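Local coordinates for protein Trypsin/factor XIIA inhibitor (Zea mays, PDB 1BEA) that inhibits mammalian trypsin and, specifically, activated Hageman factor (factor XIIa), as a monomeric member of the cereal trypsin/alpha-amylase inhibitor family, at residues N15-C20 against R46-I51. Sequence-based numbering, arbitrary orientation.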
loop_
_atom_site.group_PDB
_atom_site.type_symbol
_atom_site.label_atom_id
_atom_site.label_comp_id
_atom_site.label_asym_id
_atom_site.label_seq_id
_atom_site.Cartn_x
_atom_site.Cartn_y
_atom_site.Cartn_z
ATOM N N ASN A 15 1.836 -8.839 -5.701
ATOM C CA ASN A 15 2.081 -8.645 -4.279
ATOM C C ASN A 15 2.854 -7.349 -4.132
ATOM O O ASN A 15 4.034 -7.311 -3.808
ATOM C CB ASN A 15 2.830 -9.863 -3.758
ATOM C CG ASN A 15 1.891 -11.050 -3.602
ATOM O OD1 ASN A 15 0.764 -10.884 -3.081
ATOM N ND2 ASN A 15 2.312 -12.234 -4.065
ATOM N N PRO A 16 2.160 -6.255 -4.355
ATOM C CA PRO A 16 2.766 -4.937 -4.279
ATOM C C PRO A 16 3.005 -4.331 -2.914
ATOM O O PRO A 16 2.324 -4.648 -1.941
ATOM C CB PRO A 16 1.795 -4.087 -5.086
ATOM C CG PRO A 16 0.483 -4.651 -4.766
ATOM C CD PRO A 16 0.717 -6.169 -4.653
ATOM N N LEU A 17 3.970 -3.418 -2.886
ATOM C CA LEU A 17 4.323 -2.646 -1.713
ATOM C C LEU A 17 4.509 -3.508 -0.444
ATOM O O LEU A 17 3.983 -3.179 0.616
ATOM C CB LEU A 17 3.237 -1.553 -1.514
ATOM C CG LEU A 17 2.693 -0.765 -2.735
ATOM C CD1 LEU A 17 1.556 0.194 -2.288
ATOM C CD2 LEU A 17 3.789 0.033 -3.357
ATOM N N PRO A 18 5.340 -4.581 -0.528
ATOM C CA PRO A 18 5.606 -5.493 0.596
ATOM C C PRO A 18 6.087 -4.731 1.809
ATOM O O PRO A 18 5.746 -5.096 2.926
ATOM C CB PRO A 18 6.729 -6.417 0.095
ATOM C CG PRO A 18 6.785 -6.257 -1.371
ATOM C CD PRO A 18 6.176 -4.906 -1.710
ATOM N N SER A 19 6.913 -3.701 1.587
ATOM C CA SER A 19 7.463 -2.906 2.693
ATOM C C SER A 19 6.428 -1.951 3.267
ATOM O O SER A 19 6.540 -1.506 4.418
ATOM C CB SER A 19 8.652 -2.047 2.238
ATOM O OG SER A 19 9.835 -2.805 2.037
ATOM N N CYS A 20 5.441 -1.580 2.461
ATOM C CA CYS A 20 4.441 -0.658 2.989
ATOM C C CYS A 20 3.583 -1.413 3.933
ATOM O O CYS A 20 3.200 -0.857 4.938
ATOM C CB CYS A 20 3.616 -0.078 1.873
ATOM S SG CYS A 20 4.601 1.059 0.857
ATOM N N ARG A 46 9.985 4.257 -1.399
ATOM C CA ARG A 46 10.740 3.843 -2.568
ATOM C C ARG A 46 9.921 2.904 -3.440
ATOM O O ARG A 46 9.921 3.045 -4.661
ATOM C CB ARG A 46 12.014 3.153 -2.116
ATOM C CG ARG A 46 13.142 3.213 -3.106
ATOM C CD ARG A 46 13.006 2.058 -4.071
ATOM N NE ARG A 46 14.094 1.099 -3.935
ATOM C CZ ARG A 46 13.925 -0.213 -3.787
ATOM N NH1 ARG A 46 12.699 -0.742 -3.753
ATOM N NH2 ARG A 46 14.990 -1.003 -3.674
ATOM N N GLU A 47 9.218 1.946 -2.834
ATOM C CA GLU A 47 8.417 0.992 -3.605
ATOM C C GLU A 47 7.207 1.621 -4.319
ATOM O O GLU A 47 6.839 1.230 -5.443
ATOM C CB GLU A 47 7.912 -0.131 -2.683
ATOM C CG GLU A 47 8.892 -1.243 -2.553
ATOM C CD GLU A 47 8.600 -2.159 -1.375
ATOM O OE1 GLU A 47 7.479 -2.107 -0.816
ATOM O OE2 GLU A 47 9.506 -2.938 -1.017
ATOM N N LEU A 48 6.573 2.565 -3.629
ATOM C CA LEU A 48 5.420 3.273 -4.153
ATOM C C LEU A 48 5.841 4.184 -5.311
ATOM O O LEU A 48 5.109 4.369 -6.283
ATOM C CB LEU A 48 4.795 4.101 -3.024
ATOM C CG LEU A 48 3.349 4.642 -3.106
ATOM C CD1 LEU A 48 2.354 3.603 -3.618
ATOM C CD2 LEU A 48 2.954 5.109 -1.700
ATOM N N ALA A 49 7.033 4.749 -5.228
ATOM C CA ALA A 49 7.488 5.604 -6.307
ATOM C C ALA A 49 7.924 4.841 -7.553
ATOM O O ALA A 49 7.940 5.433 -8.654
ATOM C CB ALA A 49 8.611 6.456 -5.842
ATOM N N ASP A 50 8.286 3.558 -7.408
ATOM C CA ASP A 50 8.718 2.758 -8.587
ATOM C C ASP A 50 7.513 2.428 -9.457
ATOM O O ASP A 50 7.633 1.970 -10.595
ATOM C CB ASP A 50 9.401 1.456 -8.158
ATOM C CG ASP A 50 10.884 1.648 -7.827
ATOM O OD1 ASP A 50 11.540 2.519 -8.427
ATOM O OD2 ASP A 50 11.405 0.930 -6.952
ATOM N N ILE A 51 6.338 2.663 -8.896
ATOM C CA ILE A 51 5.109 2.430 -9.596
ATOM C C ILE A 51 4.762 3.741 -10.327
ATOM O O ILE A 51 4.934 4.839 -9.792
ATOM C CB ILE A 51 4.003 2.046 -8.610
ATOM C CG1 ILE A 51 4.179 0.571 -8.183
ATOM C CG2 ILE A 51 2.680 2.258 -9.240
ATOM C CD1 ILE A 51 3.338 0.147 -7.001
#
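Beyond CG the Glu47 side chain stays stretched out (chi2 164°), which carries its carboxylate from its helix to the first turn of helix 18-29, where Ser19, its OG set opposite its own carbonyl carbon, turns its hydroxyl to the same group. Two bonds result, one to each oxygen. The amide N of Ser19 gives its hydrogen to OE1 of Glu47 at 2.9 Å, with an N-H...O angle of 151°, and reaches the syn lone pair of that oxygen. The hydroxyl OG of Ser19 donates to OE2 of Glu47 at 3.1 Å, coming in from above the carboxylate, 44° out of its plane. Pro18 crowds in beside this pair, its ring atom CD lying 3.2 Å from OE1 of Glu47. The negative group sits at the start of the helix, where the helix dipole would probably favour it. With an alanine in place of Glu47, the backbone N and hydroxyl of Ser19 would probably lose this shared acceptor, and the tie between the two helices would be weakened.

Next to the polar pair, Leu17, the N-cap residue, presses both methyls against the other segment. Its CD1 touches CD1 of Leu48 at 3.7 Å, while its CD2 meets CD1 of Ile51, also at 3.7 Å, the Leu17 and Ile51 side chains crossing at about a right angle. Helix 56-65 closes this apolar layer, with Leu60 against Leu17 and Ala59 against Ile51. Cys20, one residue past Ser19, is disulfide-bonded to Cys44 of helix 37-49, so a covalent link joins the same two helices. A carboxylate gripping a helix start, beside an apolar layer of Leu17, Leu48 and Ile51 and a disulfide, here joins two helices of the disulfide-linked, all-helical fold of the cereal trypsin/alpha-amylase inhibitors.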